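Long-range contacts in putative two-component sensor histidine kinase protein (Sinorhizobium meliloti, PDB 3HCY), which probably acts as a light-sensing histidine kinase that passes phosphate from ATP to a protein histidine, this chain being a GAF domain of it: residues 8-12 with 24-28; 42-47 with 84-90; 66-72 with 91-97. One frame throughout, in Å; residues are numbered along the deposited sequence.

Contact 1 (8-12 with 24-28); sequences YEATL and ASILL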
loop_
_atom_site.group_PDB
_atom_site.type_symbol
_atom_site.label_atom_id
_atom_site.label_comp_id
_atom_site.label_asym_id
_atom_site.label_seq_id
_atom_site.Cartn_x
_atom_site.Cartn_y
_atom_site.Cartn_z
ATOM N N TYR A 8 -10.138 -2.228 -0.837
ATOM C CA TYR A 8 -10.193 -2.777 0.541
ATOM C C TYR A 8 -9.744 -4.243 0.582
ATOM O O TYR A 8 -8.896 -4.608 1.388
ATOM C CB TYR A 8 -11.597 -2.678 1.133
ATOM C CG TYR A 8 -12.167 -1.272 1.316
ATOM C CD1 TYR A 8 -11.366 -0.180 1.572
ATOM C CD2 TYR A 8 -13.529 -1.064 1.266
ATOM C CE1 TYR A 8 -11.912 1.084 1.741
ATOM C CE2 TYR A 8 -14.070 0.164 1.441
ATOM C CZ TYR A 8 -13.267 1.230 1.689
ATOM O OH TYR A 8 -13.852 2.452 1.855
ATOM N N GLU A 9 -10.310 -5.076 -0.284
ATOM C CA GLU A 9 -9.881 -6.467 -0.362
ATOM C C GLU A 9 -8.355 -6.658 -0.688
ATOM O O GLU A 9 -7.687 -7.543 -0.080
ATOM C CB GLU A 9 -10.749 -7.249 -1.363
ATOM C CG GLU A 9 -12.201 -7.444 -0.993
ATOM C CD GLU A 9 -12.475 -7.872 0.489
ATOM O OE1 GLU A 9 -12.019 -8.950 1.001
ATOM O OE2 GLU A 9 -13.201 -7.100 1.171
ATOM N N ALA A 10 -7.825 -5.836 -1.609
ATOM C CA ALA A 10 -6.383 -5.842 -1.947
ATOM C C ALA A 10 -5.550 -5.526 -0.710
ATOM O O ALA A 10 -4.421 -6.082 -0.513
ATOM C CB ALA A 10 -6.054 -4.780 -3.103
ATOM N N THR A 11 -6.082 -4.599 0.103
ATOM C CA THR A 11 -5.327 -4.160 1.252
ATOM C C THR A 11 -5.293 -5.304 2.237
ATOM O O THR A 11 -4.264 -5.624 2.820
ATOM C CB THR A 11 -5.925 -2.966 1.944
ATOM O OG1 THR A 11 -6.010 -1.863 1.049
ATOM C CG2 THR A 11 -5.064 -2.581 3.040
ATOM N N LEU A 12 -6.445 -5.923 2.413
ATOM C CA LEU A 12 -6.563 -7.047 3.294
ATOM C C LEU A 12 -5.617 -8.167 2.773
ATOM O O LEU A 12 -4.956 -8.875 3.570
ATOM C CB LEU A 12 -8.056 -7.485 3.394
ATOM C CG LEU A 12 -9.144 -6.559 4.023
ATOM C CD1 LEU A 12 -10.560 -7.120 3.890
ATOM C CD2 LEU A 12 -8.842 -6.116 5.507
ATOM N N ALA A 24 -7.864 -9.250 10.318
ATOM C CA ALA A 24 -7.647 -7.850 10.046
ATOM C C ALA A 24 -8.988 -7.104 9.647
ATOM O O ALA A 24 -10.002 -7.729 9.259
ATOM C CB ALA A 24 -6.583 -7.704 8.982
ATOM N N SER A 25 -8.999 -5.766 9.765
ATOM C CA SER A 25 -10.185 -4.992 9.384
ATOM C C SER A 25 -9.853 -3.568 8.969
ATOM O O SER A 25 -8.767 -3.060 9.303
ATOM C CB SER A 25 -11.102 -4.918 10.575
ATOM O OG SER A 25 -10.412 -4.333 11.687
ATOM N N ILE A 26 -10.795 -2.915 8.275
ATOM C CA ILE A 26 -10.678 -1.466 7.985
ATOM C C ILE A 26 -11.936 -0.782 8.492
ATOM O O ILE A 26 -13.043 -1.286 8.266
ATOM C CB ILE A 26 -10.487 -1.144 6.457
ATOM C CG1 ILE A 26 -9.282 -1.948 5.884
ATOM C CG2 ILE A 26 -10.349 0.377 6.244
ATOM C CD1 ILE A 26 -9.258 -2.296 4.370
ATOM N N LEU A 27 -11.777 0.349 9.186
ATOM C CA LEU A 27 -12.930 1.099 9.643
ATOM C C LEU A 27 -12.740 2.563 9.234
ATOM O O LEU A 27 -11.631 3.107 9.221
ATOM C CB LEU A 27 -13.153 0.946 11.179
ATOM C CG LEU A 27 -13.180 -0.452 11.863
ATOM C CD1 LEU A 27 -11.775 -1.150 11.866
ATOM C CD2 LEU A 27 -13.725 -0.466 13.283
ATOM N N LEU A 28 -13.854 3.211 8.949
ATOM C CA LEU A 28 -13.847 4.609 8.523
ATOM C C LEU A 28 -14.901 5.418 9.302
ATOM O O LEU A 28 -15.886 4.864 9.780
ATOM C CB LEU A 28 -14.117 4.682 6.987
ATOM C CG LEU A 28 -12.958 4.246 6.064
ATOM C CD1 LEU A 28 -13.318 4.495 4.658
ATOM C CD2 LEU A 28 -11.690 4.988 6.414
#
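Tyr8, Thr11 and Leu12 of helix 5-19 all touch one methyl group, CD1 of Ile26. This methyl reaches the main chain and the root of the tyrosine together. It lies 3.8 Å from Tyr8 O and 4.0 Å from Tyr8 CB. The Tyr8 and Ile26 side chains run at a slant to each other. In Ile26, CG1 is anti to the carbonyl carbon (chi1 -54°), and the nearly extended next torsion (chi2 154°) carries CD1 out to the helix.

Leu12 comes from the other end of the short helical segment. Its CD2 branch does the touching, 4.0 Å from Ile26 CD1 and 4.4 Å from Ala24 CB. Thr11 presents its CB rather than its hydroxyl. OG1 bonds back to Val7 O within the helix, so that polar atom is satisfied away from the strand.

The arrangement is the helix-on-sheet layer of a GAF domain. Helix 5-19 and helix 120-146 pack on the antiparallel sheet, and strand 23-29 lies between strands 35-41 and 104-112. The axes of the two segments approach to 9.2 Å and run at 142°. Ala24, Ile26 and Leu28 point toward the helix. Ser25 points away, and its OG bonds to Tyr111 OH.

At the far end, Tyr8 and Leu28 come from opposite directions. Tyr8 OH lies 3.5 Å from Leu28 CD1, a van der Waals approach of the hydroxyl oxygen to a methyl. Leu133 of helix 120-146 touches both Tyr8 and Ile26, while Ile137 touches Leu28. The second subunit packs nearby, its Gln132 on Thr11 and its Ser136 on Ala10.

Contact 2 (42-47 with 84-90); sequences GLSEHY and SIVGEGI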
loop_
_atom_site.group_PDB
_atom_site.type_symbol
_atom_site.label_atom_id
_atom_site.label_comp_id
_atom_site.label_asym_id
_atom_site.label_seq_id
_atom_site.Cartn_x
_atom_site.Cartn_y
_atom_site.Cartn_z
ATOM N N GLY A 42 -11.065 -12.566 9.632
ATOM C CA GLY A 42 -12.323 -13.160 9.894
ATOM C C GLY A 42 -12.646 -12.619 11.312
ATOM O O GLY A 42 -12.285 -13.196 12.313
ATOM N N LEU A 43 -13.193 -11.405 11.344
ATOM C CA LEU A 43 -14.046 -10.957 12.410
ATOM C C LEU A 43 -15.451 -11.438 12.066
ATOM O O LEU A 43 -15.841 -11.510 10.888
ATOM C CB LEU A 43 -14.070 -9.413 12.483
ATOM C CG LEU A 43 -12.703 -8.783 12.798
ATOM C CD1 LEU A 43 -12.781 -7.269 12.946
ATOM C CD2 LEU A 43 -12.066 -9.430 14.037
ATOM N N SER A 44 -16.224 -11.729 13.108
ATOM C CA SER A 44 -17.639 -11.984 12.922
ATOM C C SER A 44 -18.396 -10.627 12.922
ATOM O O SER A 44 -17.941 -9.620 13.513
ATOM C CB SER A 44 -18.147 -12.862 14.043
ATOM O OG SER A 44 -18.167 -12.060 15.195
ATOM N N GLU A 45 -19.581 -10.645 12.309
ATOM C CA GLU A 45 -20.515 -9.536 12.383
ATOM C C GLU A 45 -20.935 -9.258 13.797
ATOM O O GLU A 45 -21.023 -8.117 14.223
ATOM C CB GLU A 45 -21.699 -9.876 11.541
ATOM C CG GLU A 45 -21.304 -9.797 10.065
ATOM C CD GLU A 45 -22.365 -10.295 9.094
ATOM O OE1 GLU A 45 -23.402 -10.876 9.524
ATOM O OE2 GLU A 45 -22.145 -10.090 7.876
ATOM N N HIS A 46 -21.118 -10.312 14.566
ATOM C CA HIS A 46 -21.415 -10.130 15.956
ATOM C C HIS A 46 -20.402 -9.202 16.547
ATOM O O HIS A 46 -20.762 -8.246 17.201
ATOM C CB HIS A 46 -21.379 -11.440 16.673
ATOM C CG HIS A 46 -21.775 -11.341 18.105
ATOM N ND1 HIS A 46 -23.096 -11.277 18.509
ATOM C CD2 HIS A 46 -21.028 -11.333 19.242
ATOM C CE1 HIS A 46 -23.141 -11.228 19.836
ATOM N NE2 HIS A 46 -21.900 -11.250 20.304
ATOM N N TYR A 47 -19.119 -9.464 16.300
ATOM C CA TYR A 47 -18.089 -8.589 16.836
ATOM C C TYR A 47 -18.241 -7.203 16.267
ATOM O O TYR A 47 -18.043 -6.219 16.953
ATOM C CB TYR A 47 -16.690 -9.105 16.519
ATOM C CG TYR A 47 -15.548 -8.197 17.027
ATOM C CD1 TYR A 47 -14.823 -7.406 16.154
ATOM C CD2 TYR A 47 -15.195 -8.146 18.376
ATOM C CE1 TYR A 47 -13.790 -6.593 16.605
ATOM C CE2 TYR A 47 -14.147 -7.324 18.821
ATOM C CZ TYR A 47 -13.456 -6.550 17.919
ATOM O OH TYR A 47 -12.428 -5.706 18.323
ATOM N N SER A 84 -15.897 -8.058 24.864
ATOM C CA SER A 84 -16.215 -8.171 23.448
ATOM C C SER A 84 -15.042 -8.723 22.670
ATOM O O SER A 84 -15.222 -9.579 21.810
ATOM C CB SER A 84 -16.655 -6.837 22.873
ATOM O OG SER A 84 -18.063 -6.825 22.733
ATOM N N ILE A 85 -13.840 -8.253 22.994
ATOM C CA ILE A 85 -12.655 -8.713 22.277
ATOM C C ILE A 85 -12.405 -10.203 22.595
ATOM O O ILE A 85 -12.406 -11.041 21.711
ATOM C CB ILE A 85 -11.421 -7.922 22.676
ATOM C CG1 ILE A 85 -11.437 -6.554 21.991
ATOM C CG2 ILE A 85 -10.134 -8.773 22.377
ATOM C CD1 ILE A 85 -10.829 -5.458 22.864
ATOM N N VAL A 86 -12.220 -10.520 23.874
ATOM C CA VAL A 86 -11.898 -11.859 24.257
ATOM C C VAL A 86 -12.996 -12.835 23.802
ATOM O O VAL A 86 -12.706 -13.868 23.235
ATOM C CB VAL A 86 -11.460 -11.985 25.799
ATOM C CG1 VAL A 86 -11.259 -13.372 26.161
ATOM C CG2 VAL A 86 -10.307 -11.075 26.144
ATOM N N GLY A 87 -14.256 -12.487 23.930
ATOM C CA GLY A 87 -15.270 -13.416 23.471
ATOM C C GLY A 87 -15.223 -13.683 21.991
ATOM O O GLY A 87 -15.675 -14.752 21.528
ATOM N N GLU A 88 -14.701 -12.709 21.246
ATOM C CA GLU A 88 -14.441 -12.898 19.812
ATOM C C GLU A 88 -13.283 -13.836 19.593
ATOM O O GLU A 88 -13.129 -14.407 18.518
ATOM C CB GLU A 88 -14.150 -11.549 19.126
ATOM C CG GLU A 88 -13.836 -11.580 17.594
ATOM C CD GLU A 88 -14.966 -12.102 16.739
ATOM O OE1 GLU A 88 -16.104 -12.001 17.195
ATOM O OE2 GLU A 88 -14.721 -12.630 15.625
ATOM N N GLY A 89 -12.466 -14.024 20.619
ATOM C CA GLY A 89 -11.326 -14.916 20.511
ATOM C C GLY A 89 -10.002 -14.219 20.251
ATOM O O GLY A 89 -9.045 -14.911 19.931
ATOM N N ILE A 90 -9.944 -12.883 20.407
ATOM C CA ILE A 90 -8.746 -12.056 20.113
ATOM C C ILE A 90 -7.939 -11.742 21.397
ATOM O O ILE A 90 -8.538 -11.425 22.437
ATOM C CB ILE A 90 -9.174 -10.694 19.498
ATOM C CG1 ILE A 90 -9.765 -10.905 18.110
ATOM C CG2 ILE A 90 -8.035 -9.626 19.532
ATOM C CD1 ILE A 90 -10.890 -9.898 17.782
#
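Tyr47 and Glu88 bring the two backbones nearest, CA to CA 6.4 Å, where the start of helix 45-50 meets the end of helix 79-88. Two helix ends meet in this part of the GAF domain. Ser44 is the N-cap of helix 45-50. Gly89, with positive phi, closes helix 79-88 in a Schellman motif.

The Glu88 carboxylate holds the cap from across the contact. Ser44 OG donates to Glu88 OE1 at 2.9 Å, on the syn side. Ser44 N donates to Glu88 OE2 at 3.1 Å, from above the carboxylate plane. Ser44 OG also accepts from Tyr47 N at 3.0 Å, so the hydroxyl joins the helix start to the glutamate. A bend at chi2 (62°) turns the Glu88 chain across Tyr47 at about a right angle, and the carboxylate is tilted 48° from the ring. Arg23 forms a salt bridge with OE2, which would probably favour the charged carboxylate.

Leu43 and Ile90 cross at about a right angle, CD2 to CD1 4.0 Å. Ser84 O meets the Tyr47 ring at its edge, in plane. Over one face of that ring, offset toward its rim, sits Ile90 CD1, 4.2 Å from Tyr47 CZ.

Contact 3 (66-72 with 91-97); sequences PIFVENV and AALGFFP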
loop_
_atom_site.group_PDB
_atom_site.type_symbol
_atom_site.label_atom_id
_atom_site.label_comp_id
_atom_site.label_asym_id
_atom_site.label_seq_id
_atom_site.Cartn_x
_atom_site.Cartn_y
_atom_site.Cartn_z
ATOM N N PRO A 66 0.292 5.028 15.944
ATOM C CA PRO A 66 -0.199 3.690 16.125
ATOM C C PRO A 66 -0.329 3.312 17.602
ATOM O O PRO A 66 0.420 3.804 18.446
ATOM C CB PRO A 66 0.878 2.849 15.438
ATOM C CG PRO A 66 1.562 3.804 14.481
ATOM C CD PRO A 66 1.604 5.043 15.273
ATOM N N ILE A 67 -1.293 2.462 17.913
ATOM C CA ILE A 67 -1.504 1.995 19.277
ATOM C C ILE A 67 -1.360 0.480 19.256
ATOM O O ILE A 67 -1.893 -0.167 18.368
ATOM C CB ILE A 67 -2.950 2.366 19.838
ATOM C CG1 ILE A 67 -3.270 3.892 19.782
ATOM C CG2 ILE A 67 -3.160 1.805 21.247
ATOM C CD1 ILE A 67 -2.017 4.903 19.808
ATOM N N PHE A 68 -0.656 -0.097 20.224
ATOM C CA PHE A 68 -0.492 -1.550 20.257
ATOM C C PHE A 68 -1.030 -2.079 21.540
ATOM O O PHE A 68 -0.917 -1.415 22.544
ATOM C CB PHE A 68 0.970 -1.909 20.069
ATOM C CG PHE A 68 1.523 -1.304 18.864
ATOM C CD1 PHE A 68 1.279 -1.848 17.646
ATOM C CD2 PHE A 68 2.165 -0.112 18.910
ATOM C CE1 PHE A 68 1.755 -1.236 16.462
ATOM C CE2 PHE A 68 2.638 0.503 17.753
ATOM C CZ PHE A 68 2.425 -0.061 16.530
ATOM N N VAL A 69 -1.648 -3.252 21.484
ATOM C CA VAL A 69 -2.150 -3.972 22.650
ATOM C C VAL A 69 -1.657 -5.419 22.544
ATOM O O VAL A 69 -2.160 -6.242 21.776
ATOM C CB VAL A 69 -3.683 -3.947 22.685
ATOM C CG1 VAL A 69 -4.239 -4.949 23.712
ATOM C CG2 VAL A 69 -4.188 -2.545 22.923
ATOM N N GLU A 70 -0.678 -5.741 23.349
ATOM C CA GLU A 70 0.029 -7.005 23.214
ATOM C C GLU A 70 -0.694 -8.147 23.878
ATOM O O GLU A 70 -0.608 -9.283 23.413
ATOM C CB GLU A 70 1.428 -6.868 23.802
ATOM C CG GLU A 70 2.255 -5.921 22.976
ATOM C CD GLU A 70 3.611 -5.697 23.549
ATOM O OE1 GLU A 70 3.841 -6.146 24.722
ATOM O OE2 GLU A 70 4.433 -5.059 22.826
ATOM N N ASN A 71 -1.351 -7.838 24.996
ATOM C CA ASN A 71 -2.222 -8.774 25.690
ATOM C C ASN A 71 -3.416 -8.018 26.127
ATOM O O ASN A 71 -3.270 -6.994 26.800
ATOM C CB ASN A 71 -1.549 -9.318 26.911
ATOM C CG ASN A 71 -2.161 -10.588 27.370
ATOM O OD1 ASN A 71 -3.386 -10.690 27.530
ATOM N ND2 ASN A 71 -1.313 -11.588 27.605
ATOM N N VAL A 72 -4.585 -8.520 25.750
ATOM C CA VAL A 72 -5.826 -7.835 26.061
ATOM C C VAL A 72 -5.964 -7.760 27.552
ATOM O O VAL A 72 -6.430 -6.731 28.082
ATOM C CB VAL A 72 -7.108 -8.556 25.626
ATOM C CG1 VAL A 72 -8.217 -7.530 25.461
ATOM C CG2 VAL A 72 -6.925 -9.304 24.393
ATOM N N ALA A 91 -6.600 -11.805 21.312
ATOM C CA ALA A 91 -5.672 -11.585 22.436
ATOM C C ALA A 91 -4.807 -10.302 22.248
ATOM O O ALA A 91 -4.261 -9.741 23.207
ATOM C CB ALA A 91 -4.745 -12.825 22.578
ATOM N N ALA A 92 -4.624 -9.869 21.009
ATOM C CA ALA A 92 -3.712 -8.801 20.752
ATOM C C ALA A 92 -4.221 -8.019 19.557
ATOM O O ALA A 92 -4.876 -8.576 18.676
ATOM C CB ALA A 92 -2.327 -9.352 20.516
ATOM N N LEU A 93 -3.974 -6.710 19.557
ATOM C CA LEU A 93 -4.422 -5.883 18.452
ATOM C C LEU A 93 -3.534 -4.656 18.182
ATOM O O LEU A 93 -2.850 -4.096 19.067
ATOM C CB LEU A 93 -5.878 -5.429 18.643
ATOM C CG LEU A 93 -6.868 -5.950 19.708
ATOM C CD1 LEU A 93 -6.381 -5.694 21.152
ATOM C CD2 LEU A 93 -8.239 -5.296 19.474
ATOM N N GLY A 94 -3.592 -4.250 16.919
ATOM C CA GLY A 94 -2.807 -3.141 16.401
ATOM C C GLY A 94 -3.727 -2.176 15.699
ATOM O O GLY A 94 -4.479 -2.571 14.803
ATOM N N PHE A 95 -3.661 -0.922 16.119
ATOM C CA PHE A 95 -4.421 0.143 15.500
ATOM C C PHE A 95 -3.515 1.104 14.723
ATOM O O PHE A 95 -2.661 1.736 15.297
ATOM C CB PHE A 95 -5.120 1.006 16.545
ATOM C CG PHE A 95 -5.946 0.257 17.554
ATOM C CD1 PHE A 95 -7.336 0.365 17.536
ATOM C CD2 PHE A 95 -5.336 -0.455 18.596
ATOM C CE1 PHE A 95 -8.103 -0.263 18.491
ATOM C CE2 PHE A 95 -6.104 -1.095 19.563
ATOM C CZ PHE A 95 -7.478 -1.000 19.508
ATOM N N PHE A 96 -3.755 1.239 13.433
ATOM C CA PHE A 96 -2.980 2.103 12.592
ATOM C C PHE A 96 -3.936 3.074 11.944
ATOM O O PHE A 96 -4.813 2.656 11.211
ATOM C CB PHE A 96 -2.263 1.298 11.530
ATOM C CG PHE A 96 -1.538 0.117 12.079
ATOM C CD1 PHE A 96 -0.231 0.238 12.510
ATOM C CD2 PHE A 96 -2.190 -1.111 12.222
ATOM C CE1 PHE A 96 0.419 -0.843 13.044
ATOM C CE2 PHE A 96 -1.541 -2.212 12.757
ATOM C CZ PHE A 96 -0.242 -2.076 13.170
ATOM N N PRO A 97 -3.786 4.363 12.254
ATOM C CA PRO A 97 -4.613 5.437 11.809
ATOM C C PRO A 97 -4.625 5.594 10.315
ATOM O O PRO A 97 -3.598 5.451 9.713
ATOM C CB PRO A 97 -3.924 6.685 12.402
ATOM C CG PRO A 97 -2.993 6.240 13.416
ATOM C CD PRO A 97 -2.902 4.766 13.371
#
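Ile67 and Phe95 form an antiparallel hydrogen-bonded pair, joined by Ile67 N to Phe95 O and Phe95 N to Ile67 O, both 3.0 Å. Val69 and Leu93 repeat the pattern, with Val69 N to Leu93 O at 2.8 Å and Leu93 N to Val69 O at 2.9 Å. Between them, Phe68 faces Gly94 as a non-hydrogen-bonded pair.

The Ile67, Val69, Leu93 and Phe95 side chains share one face of the sheet. Val69 and Leu93 lie side by side and point the same way. Phe95 crosses Ile67 at a slant, its CD2 3.9 Å from Ile67 CB. Its ring edge lies near Ile67 O and Val69 CG2.

Phe68 is on the other face, where Gly94 has no side chain. The Phe68 ring leans toward Phe96, CE1 to CE1 3.7 Å. In both, CG is anti to the carbonyl carbon (chi1 -54° and -49°), which sets each ring beside its own backbone N. The two planes stand 70° apart. Pro66 CB touches the same Phe96 ring at CD1.

Ala91 and Ala92 both face Tyr112, a classic beta bulge. Next to it, Val72 N makes a weak bond to Ala91 O.

Strand 67-69 is an outermost strand of the sheet within this chain, and strand 104-112 flanks 92-99 on its other side. Helix 120-146 covers Phe68 with Ile123 and Phe96 with Ala126, while helix 79-88 reaches Val72.

Contact 1 is the most buried of the three and is held by van der Waals packing, with no hydrogen bond across its segments. Contact 2 lies farthest from the chain centre and is partly buried; it alone rests on a carboxylate and a helix cap. Contact 3, also partly buried, is backbone pairing at the sheet margin. Contacts 1 and 3 reach the same sheet through different strands, their nearest atoms about 7 Å apart, and helix 120-146 packs on both. Contact 2 touches each of the others: Leu43 CD1 lies 3.7 Å from Ser25 CB, and Ile85 CG2 lies 3.8 Å from Val72 CG2. Contacts 2 and 3 alternate along the chain, whereas contact 1 closes before either opens.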